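Long-range contact in tRNA (adenine(58)-N(1))-methyltransferase catalytic subunit TRM61 C-terminal domain-containing protein (Thermoplasma acidophilum, PDB 1YB2), which probably transfers a methyl group from S-adenosyl-L-methionine to an adenine of tRNA: residues P188-M201 with Q216-M229. Numbering follows the deposited sequence.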
ATOM      1  N   PRO A 188     -15.253   1.651 -16.018  1.00 34.81           N
ATOM      2  CA  PRO A 188     -16.514   0.903 -16.006  1.00 35.14           C
ATOM      3  C   PRO A 188     -16.400  -0.484 -16.631  1.00 35.56           C
ATOM      4  O   PRO A 188     -16.830  -1.473 -16.020  1.00 36.51           O
ATOM      5  CB  PRO A 188     -17.445   1.763 -16.870  1.00 35.18           C
ATOM      6  CG  PRO A 188     -16.888   3.102 -16.834  1.00 34.82           C
ATOM      7  CD  PRO A 188     -15.410   2.957 -16.687  1.00 34.95           C
ATOM      8  N   ASP A 189     -15.824  -0.565 -17.830  1.00 35.06           N
ATOM      9  CA  ASP A 189     -15.879  -1.806 -18.606  1.00 34.69           C
ATOM     10  C   ASP A 189     -14.499  -2.316 -19.041  1.00 33.83           C
ATOM     11  O   ASP A 189     -14.182  -2.322 -20.239  1.00 33.80           O
ATOM     12  CB  ASP A 189     -16.809  -1.626 -19.817  1.00 35.42           C
ATOM     13  CG  ASP A 189     -16.334  -0.540 -20.771  1.00 36.85           C
ATOM     14  OD1 ASP A 189     -15.587   0.372 -20.336  1.00 38.61           O
ATOM     15  OD2 ASP A 189     -16.706  -0.614 -21.972  1.00 40.42           O
ATOM     16  N   PRO A 190     -13.661  -2.745 -18.071  1.00 33.15           N
ATOM     17  CA  PRO A 190     -12.321  -3.193 -18.490  1.00 31.88           C
ATOM     18  C   PRO A 190     -12.312  -4.418 -19.419  1.00 31.25           C
ATOM     19  O   PRO A 190     -11.388  -4.552 -20.228  1.00 30.70           O
ATOM     20  CB  PRO A 190     -11.610  -3.477 -17.164  1.00 31.65           C
ATOM     21  CG  PRO A 190     -12.701  -3.707 -16.169  1.00 32.41           C
ATOM     22  CD  PRO A 190     -13.833  -2.810 -16.606  1.00 33.01           C
ATOM     23  N   TRP A 191     -13.317  -5.296 -19.316  1.00 30.86           N
ATOM     24  CA  TRP A 191     -13.419  -6.466 -20.212  1.00 30.50           C
ATOM     25  C   TRP A 191     -13.374  -6.085 -21.697  1.00 30.09           C
ATOM     26  O   TRP A 191     -12.986  -6.889 -22.535  1.00 30.88           O
ATOM     27  CB  TRP A 191     -14.652  -7.341 -19.889  1.00 30.96           C
ATOM     28  CG  TRP A 191     -15.928  -6.541 -19.782  1.00 30.73           C
ATOM     29  CD1 TRP A 191     -16.789  -6.240 -20.795  1.00 31.24           C
ATOM     30  CD2 TRP A 191     -16.441  -5.888 -18.610  1.00 31.05           C
ATOM     31  NE1 TRP A 191     -17.828  -5.454 -20.322  1.00 30.59           N
ATOM     32  CE2 TRP A 191     -17.635  -5.222 -18.988  1.00 31.13           C
ATOM     33  CE3 TRP A 191     -16.020  -5.817 -17.275  1.00 29.78           C
ATOM     34  CZ2 TRP A 191     -18.407  -4.497 -18.080  1.00 31.79           C
ATOM     35  CZ3 TRP A 191     -16.786  -5.090 -16.375  1.00 31.62           C
ATOM     36  CH2 TRP A 191     -17.969  -4.436 -16.784  1.00 31.01           C
ATOM     37  N   ASN A 192     -13.742  -4.853 -22.026  1.00 30.09           N
ATOM     38  CA  ASN A 192     -13.750  -4.413 -23.422  1.00 30.12           C
ATOM     39  C   ASN A 192     -12.409  -3.871 -23.880  1.00 30.42           C
ATOM     40  O   ASN A 192     -12.249  -3.524 -25.061  1.00 30.40           O
ATOM     41  CB  ASN A 192     -14.834  -3.355 -23.650  1.00 30.36           C
ATOM     42  CG  ASN A 192     -16.231  -3.947 -23.680  1.00 30.79           C
ATOM     43  OD1 ASN A 192     -16.450  -5.041 -24.203  1.00 32.37           O
ATOM     44  ND2 ASN A 192     -17.182  -3.227 -23.109  1.00 30.70           N
ATOM     45  N   HIS A 193     -11.445  -3.803 -22.953  1.00 30.27           N
ATOM     46  CA  HIS A 193     -10.144  -3.174 -23.229  1.00 30.60           C
ATOM     47  C   HIS A 193      -8.936  -3.990 -22.789  1.00 30.73           C
ATOM     48  O   HIS A 193      -7.816  -3.489 -22.774  1.00 30.61           O
ATOM     49  CB  HIS A 193     -10.111  -1.778 -22.598  1.00 30.40           C
ATOM     50  CG  HIS A 193     -11.307  -0.952 -22.956  1.00 31.89           C
ATOM     51  ND1 HIS A 193     -11.553  -0.524 -24.244  1.00 31.62           N
ATOM     52  CD2 HIS A 193     -12.343  -0.509 -22.207  1.00 30.38           C
ATOM     53  CE1 HIS A 193     -12.683   0.158 -24.269  1.00 30.88           C
ATOM     54  NE2 HIS A 193     -13.180   0.182 -23.047  1.00 30.34           N
ATOM     55  N   VAL A 194      -9.163  -5.260 -22.459  1.00 30.82           N
ATOM     56  CA  VAL A 194      -8.083  -6.106 -21.991  1.00 31.19           C
ATOM     57  C   VAL A 194      -7.012  -6.357 -23.057  1.00 31.22           C
ATOM     58  O   VAL A 194      -5.838  -6.303 -22.740  1.00 31.58           O
ATOM     59  CB  VAL A 194      -8.580  -7.409 -21.284  1.00 31.50           C
ATOM     60  CG1 VAL A 194      -9.021  -7.082 -19.868  1.00 31.22           C
ATOM     61  CG2 VAL A 194      -9.724  -8.073 -22.059  1.00 30.55           C
ATOM     62  N   GLN A 195      -7.395  -6.569 -24.315  1.00 31.30           N
ATOM     63  CA  GLN A 195      -6.382  -6.805 -25.343  1.00 31.41           C
ATOM     64  C   GLN A 195      -5.532  -5.549 -25.591  1.00 30.29           C
ATOM     65  O   GLN A 195      -4.305  -5.631 -25.665  1.00 29.02           O
ATOM     66  CB  GLN A 195      -6.999  -7.344 -26.631  1.00 33.12           C
ATOM     67  CG  GLN A 195      -6.092  -8.371 -27.296  1.00 37.72           C
ATOM     68  CD  GLN A 195      -6.811  -9.645 -27.714  1.00 44.23           C
ATOM     69  OE1 GLN A 195      -6.657 -10.109 -28.851  1.00 47.50           O
ATOM     70  NE2 GLN A 195      -7.600 -10.218 -26.802  1.00 45.33           N
ATOM     71  N   LYS A 196      -6.199  -4.398 -25.684  1.00 28.74           N
ATOM     72  CA  LYS A 196      -5.528  -3.108 -25.727  1.00 28.67           C
ATOM     73  C   LYS A 196      -4.544  -2.876 -24.561  1.00 27.47           C
ATOM     74  O   LYS A 196      -3.372  -2.536 -24.785  1.00 26.85           O
ATOM     75  CB  LYS A 196      -6.559  -1.980 -25.775  1.00 28.86           C
ATOM     76  CG  LYS A 196      -5.953  -0.571 -25.746  1.00 29.88           C
ATOM     77  CD  LYS A 196      -5.046  -0.356 -26.940  1.00 35.38           C
ATOM     78  CE  LYS A 196      -5.029   1.102 -27.345  1.00 38.11           C
ATOM     79  NZ  LYS A 196      -3.919   1.387 -28.302  1.00 41.05           N
ATOM     80  N   ILE A 197      -5.035  -3.033 -23.335  1.00 27.15           N
ATOM     81  CA  ILE A 197      -4.219  -2.873 -22.115  1.00 26.74           C
ATOM     82  C   ILE A 197      -3.050  -3.856 -22.125  1.00 26.57           C
ATOM     83  O   ILE A 197      -1.889  -3.465 -21.889  1.00 24.91           O
ATOM     84  CB  ILE A 197      -5.086  -3.014 -20.807  1.00 27.37           C
ATOM     85  CG1 ILE A 197      -6.051  -1.815 -20.656  1.00 26.73           C
ATOM     86  CG2 ILE A 197      -4.188  -3.083 -19.536  1.00 28.30           C
ATOM     87  CD1 ILE A 197      -7.132  -2.024 -19.563  1.00 27.30           C
ATOM     88  N   ALA A 198      -3.342  -5.129 -22.417  1.00 26.29           N
ATOM     89  CA  ALA A 198      -2.289  -6.146 -22.515  1.00 26.64           C
ATOM     90  C   ALA A 198      -1.182  -5.749 -23.480  1.00 27.47           C
ATOM     91  O   ALA A 198      -0.013  -5.941 -23.176  1.00 27.83           O
ATOM     92  CB  ALA A 198      -2.870  -7.504 -22.911  1.00 26.21           C
ATOM     93  N   SER A 199      -1.547  -5.199 -24.643  1.00 28.56           N
ATOM     94  CA  SER A 199      -0.566  -4.817 -25.664  1.00 29.63           C
ATOM     95  C   SER A 199       0.442  -3.758 -25.201  1.00 30.97           C
ATOM     96  O   SER A 199       1.503  -3.583 -25.820  1.00 29.80           O
ATOM     97  CB  SER A 199      -1.280  -4.343 -26.940  1.00 29.89           C
ATOM     98  OG  SER A 199      -1.794  -3.033 -26.772  1.00 29.53           O
HETATM   99  N   MSE A 200       0.137  -3.042 -24.125  1.00 31.62           N
HETATM  100  CA  MSE A 200       1.125  -2.082 -23.647  1.00 35.85           C
HETATM  101  C   MSE A 200       1.785  -2.416 -22.306  1.00 33.00           C
HETATM  102  O   MSE A 200       2.398  -1.561 -21.679  1.00 32.49           O
HETATM  103  CB  MSE A 200       0.615  -0.640 -23.714  1.00 35.78           C
HETATM  104  CG  MSE A 200      -0.768  -0.394 -23.200  1.00 38.42           C
HETATM  105 SE   MSE A 200      -1.497   1.263 -24.039  1.00 49.33          SE
HETATM  106  CE  MSE A 200      -3.197   1.126 -23.186  1.00 39.91           C
HETATM  107  N   MSE A 201       1.667  -3.674 -21.894  1.00 30.83           N
HETATM  108  CA  MSE A 201       2.299  -4.168 -20.679  1.00 30.92           C
HETATM  109  C   MSE A 201       3.587  -4.911 -21.000  1.00 28.50           C
HETATM  110  O   MSE A 201       3.601  -5.763 -21.890  1.00 27.27           O
HETATM  111  CB  MSE A 201       1.341  -5.130 -19.977  1.00 29.98           C
HETATM  112  CG  MSE A 201       0.100  -4.462 -19.439  1.00 30.66           C
HETATM  113 SE   MSE A 201      -1.116  -5.744 -18.645  1.00 38.70          SE
HETATM  114  CE  MSE A 201      -0.083  -6.291 -17.030  1.00 30.91           C
ATOM    115  N   GLN A 216     -19.354  -7.442 -12.139  1.00 27.73           N
ATOM    116  CA  GLN A 216     -18.368  -6.790 -13.007  1.00 28.54           C
ATOM    117  C   GLN A 216     -16.977  -7.417 -12.845  1.00 28.50           C
ATOM    118  O   GLN A 216     -16.231  -7.604 -13.826  1.00 27.98           O
ATOM    119  CB  GLN A 216     -18.347  -5.282 -12.721  1.00 27.90           C
ATOM    120  CG  GLN A 216     -19.639  -4.600 -13.160  1.00 29.45           C
ATOM    121  CD  GLN A 216     -19.646  -3.100 -12.945  1.00 30.26           C
ATOM    122  OE1 GLN A 216     -18.607  -2.455 -12.972  1.00 33.15           O
ATOM    123  NE2 GLN A 216     -20.842  -2.530 -12.762  1.00 32.79           N
ATOM    124  N   SER A 217     -16.656  -7.743 -11.591  1.00 28.29           N
ATOM    125  CA  SER A 217     -15.432  -8.441 -11.217  1.00 28.52           C
ATOM    126  C   SER A 217     -15.326  -9.774 -11.964  1.00 28.61           C
ATOM    127  O   SER A 217     -14.290 -10.087 -12.550  1.00 28.08           O
ATOM    128  CB  SER A 217     -15.410  -8.634  -9.690  1.00 28.01           C
ATOM    129  OG  SER A 217     -14.172  -9.138  -9.223  1.00 31.12           O
ATOM    130  N   GLU A 218     -16.421 -10.535 -11.962  1.00 28.87           N
ATOM    131  CA  GLU A 218     -16.473 -11.846 -12.600  1.00 29.64           C
ATOM    132  C   GLU A 218     -16.334 -11.737 -14.120  1.00 28.88           C
ATOM    133  O   GLU A 218     -15.604 -12.505 -14.735  1.00 27.82           O
ATOM    134  CB  GLU A 218     -17.765 -12.564 -12.210  1.00 29.63           C
ATOM    135  CG  GLU A 218     -18.016 -13.890 -12.922  1.00 31.34           C
ATOM    136  CD  GLU A 218     -19.267 -14.570 -12.421  1.00 32.71           C
ATOM    137  OE1 GLU A 218     -20.342 -13.910 -12.400  1.00 36.97           O
ATOM    138  OE2 GLU A 218     -19.178 -15.766 -12.051  1.00 36.05           O
ATOM    139  N   LYS A 219     -17.036 -10.774 -14.712  1.00 28.79           N
ATOM    140  CA  LYS A 219     -16.915 -10.500 -16.147  1.00 29.16           C
ATOM    141  C   LYS A 219     -15.471 -10.113 -16.536  1.00 28.09           C
ATOM    142  O   LYS A 219     -14.966 -10.495 -17.590  1.00 27.14           O
ATOM    143  CB  LYS A 219     -17.867  -9.369 -16.524  1.00 29.24           C
ATOM    144  CG  LYS A 219     -18.168  -9.288 -18.002  1.00 32.51           C
ATOM    145  CD  LYS A 219     -19.371  -8.379 -18.254  1.00 34.59           C
ATOM    146  CE  LYS A 219     -19.696  -8.283 -19.749  1.00 38.72           C
ATOM    147  NZ  LYS A 219     -19.723  -9.627 -20.433  1.00 41.31           N
ATOM    148  N   THR A 220     -14.835  -9.316 -15.692  1.00 28.00           N
ATOM    149  CA  THR A 220     -13.442  -8.918 -15.901  1.00 28.08           C
ATOM    150  C   THR A 220     -12.521 -10.143 -15.901  1.00 28.12           C
ATOM    151  O   THR A 220     -11.663 -10.288 -16.777  1.00 27.85           O
ATOM    152  CB  THR A 220     -13.005  -7.892 -14.842  1.00 28.21           C
ATOM    153  OG1 THR A 220     -13.816  -6.717 -14.955  1.00 28.45           O
ATOM    154  CG2 THR A 220     -11.509  -7.517 -14.989  1.00 28.25           C
ATOM    155  N   VAL A 221     -12.697 -11.023 -14.912  1.00 28.45           N
ATOM    156  CA  VAL A 221     -11.841 -12.201 -14.783  1.00 28.24           C
ATOM    157  C   VAL A 221     -12.018 -13.131 -15.985  1.00 29.11           C
ATOM    158  O   VAL A 221     -11.043 -13.633 -16.543  1.00 28.64           O
ATOM    159  CB  VAL A 221     -12.088 -12.970 -13.446  1.00 28.03           C
ATOM    160  CG1 VAL A 221     -11.360 -14.322 -13.460  1.00 28.16           C
ATOM    161  CG2 VAL A 221     -11.616 -12.138 -12.257  1.00 27.47           C
ATOM    162  N   LEU A 222     -13.267 -13.313 -16.400  1.00 29.89           N
ATOM    163  CA  LEU A 222     -13.595 -14.157 -17.549  1.00 30.98           C
ATOM    164  C   LEU A 222     -12.968 -13.638 -18.829  1.00 30.21           C
ATOM    165  O   LEU A 222     -12.620 -14.422 -19.692  1.00 29.90           O
ATOM    166  CB  LEU A 222     -15.121 -14.280 -17.714  1.00 31.08           C
ATOM    167  CG  LEU A 222     -15.843 -15.445 -17.023  1.00 34.08           C
ATOM    168  CD1 LEU A 222     -15.186 -15.853 -15.700  1.00 37.61           C
ATOM    169  CD2 LEU A 222     -17.308 -15.105 -16.793  1.00 33.25           C
ATOM    170  N   SER A 223     -12.807 -12.323 -18.938  1.00 30.20           N
ATOM    171  CA  SER A 223     -12.184 -11.723 -20.125  1.00 30.62           C
ATOM    172  C   SER A 223     -10.646 -11.860 -20.208  1.00 31.15           C
ATOM    173  O   SER A 223     -10.068 -11.605 -21.263  1.00 30.87           O
ATOM    174  CB  SER A 223     -12.549 -10.241 -20.235  1.00 29.74           C
ATOM    175  OG  SER A 223     -11.808  -9.455 -19.305  1.00 30.67           O
ATOM    176  N   LEU A 224      -9.993 -12.221 -19.105  1.00 31.83           N
ATOM    177  CA  LEU A 224      -8.509 -12.201 -19.027  1.00 33.06           C
ATOM    178  C   LEU A 224      -7.687 -13.134 -19.971  1.00 33.88           C
ATOM    179  O   LEU A 224      -6.725 -12.682 -20.649  1.00 33.88           O
ATOM    180  CB  LEU A 224      -8.043 -12.379 -17.567  1.00 32.64           C
ATOM    181  CG  LEU A 224      -8.337 -11.217 -16.609  1.00 31.38           C
ATOM    182  CD1 LEU A 224      -7.899 -11.589 -15.189  1.00 31.55           C
ATOM    183  CD2 LEU A 224      -7.682  -9.916 -17.039  1.00 31.61           C
ATOM    184  N   SER A 225      -8.034 -14.413 -19.995  1.00 35.26           N
ATOM    185  CA  SER A 225      -7.275 -15.400 -20.797  1.00 37.46           C
ATOM    186  C   SER A 225      -7.148 -15.053 -22.292  1.00 37.34           C
ATOM    187  O   SER A 225      -6.066 -15.185 -22.860  1.00 37.63           O
ATOM    188  CB  SER A 225      -7.855 -16.806 -20.645  1.00 37.71           C
ATOM    189  OG  SER A 225      -9.196 -16.811 -21.092  1.00 41.73           O
ATOM    190  N   ALA A 226      -8.238 -14.608 -22.923  1.00 37.27           N
ATOM    191  CA  ALA A 226      -8.184 -14.226 -24.348  1.00 36.62           C
ATOM    192  C   ALA A 226      -7.275 -13.014 -24.636  1.00 36.61           C
ATOM    193  O   ALA A 226      -6.930 -12.749 -25.800  1.00 36.71           O
ATOM    194  CB  ALA A 226      -9.592 -13.986 -24.906  1.00 37.01           C
ATOM    195  N   SER A 227      -6.858 -12.299 -23.591  1.00 35.67           N
ATOM    196  CA  SER A 227      -6.051 -11.099 -23.794  1.00 35.28           C
ATOM    197  C   SER A 227      -4.542 -11.324 -23.660  1.00 34.37           C
ATOM    198  O   SER A 227      -3.791 -10.391 -23.886  1.00 34.91           O
ATOM    199  CB  SER A 227      -6.473  -9.979 -22.829  1.00 35.36           C
ATOM    200  OG  SER A 227      -6.086 -10.296 -21.499  1.00 36.83           O
ATOM    201  N   GLY A 228      -4.100 -12.522 -23.289  1.00 32.67           N
ATOM    202  CA  GLY A 228      -2.675 -12.729 -23.007  1.00 32.61           C
ATOM    203  C   GLY A 228      -2.256 -12.340 -21.592  1.00 32.57           C
ATOM    204  O   GLY A 228      -1.081 -12.140 -21.311  1.00 30.97           O
HETATM  205  N   MSE A 229      -3.241 -12.225 -20.709  1.00 32.52           N
HETATM  206  CA  MSE A 229      -3.022 -12.001 -19.289  1.00 34.75           C
HETATM  207  C   MSE A 229      -3.431 -13.235 -18.521  1.00 31.73           C
HETATM  208  O   MSE A 229      -4.302 -13.975 -18.946  1.00 31.57           O
HETATM  209  CB  MSE A 229      -3.817 -10.784 -18.801  1.00 33.57           C
HETATM  210  CG  MSE A 229      -3.202  -9.447 -19.220  1.00 36.14           C
HETATM  211 SE   MSE A 229      -4.059  -7.982 -18.216  1.00 46.39          SE
HETATM  212  CE  MSE A 229      -5.132  -7.242 -19.634  1.00 41.45           C
TER
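W191 and T220 bring the two backbones within 5.0 Å (CA to CA), and Q195 and S227 do so again at 4.6 Å, so 188-201 meets both helix 214-223 and the turns that follow it.

The W191 indole lies between its own segment and the helix. D189 CA sits 3.7 Å above one face, offset toward the rim. K219, its CG swung away from the backbone N (chi1 -161°) and its chain extended to CE, carries its methylenes across the opposite face, CD over the ring centre: CE stands 3.7 Å from the centroid of the W191 five-membered ring, a CH-pi contact, and NZ adds a cation-pi contact 22° off the normal. T220 OG1 comes instead to the indole edge, near its plane, 3.3 Å from W191 CE3. That hydroxyl is already fixed by donating to Q216 O from above the carbonyl plane, while T220 N reaches the same oxygen from the other face.

Beyond the ring, V194 packs its CB 3.7 Å from S227 CB, and both its methyls, CG1 and CG2, rest against S223 OG. The hydroxyls of S223 and S227 turn back to T220 O and L224 O. M229, bent at chi3 (-106°), carries CE to V194 CB (3.8 Å) and close to A198 CB; its SE meets M201 SE at 3.7 Å, the side chains crossing at about a right angle.

Helices 194-199 and 214-223 come after strands 180-185 and 205-211, parallel neighbours in the Rossmann-like sheet with the 3-2-1-4-5-7-6 order of class I methyltransferases, and P190 and T220 touch strand 205-211. Because the serine and threonine hydroxyls bond within their own segment, they can pack against carbon without a polar partner across the interface; cohesion rests mainly on van der Waals contact, supplemented by the lysine-indole attraction.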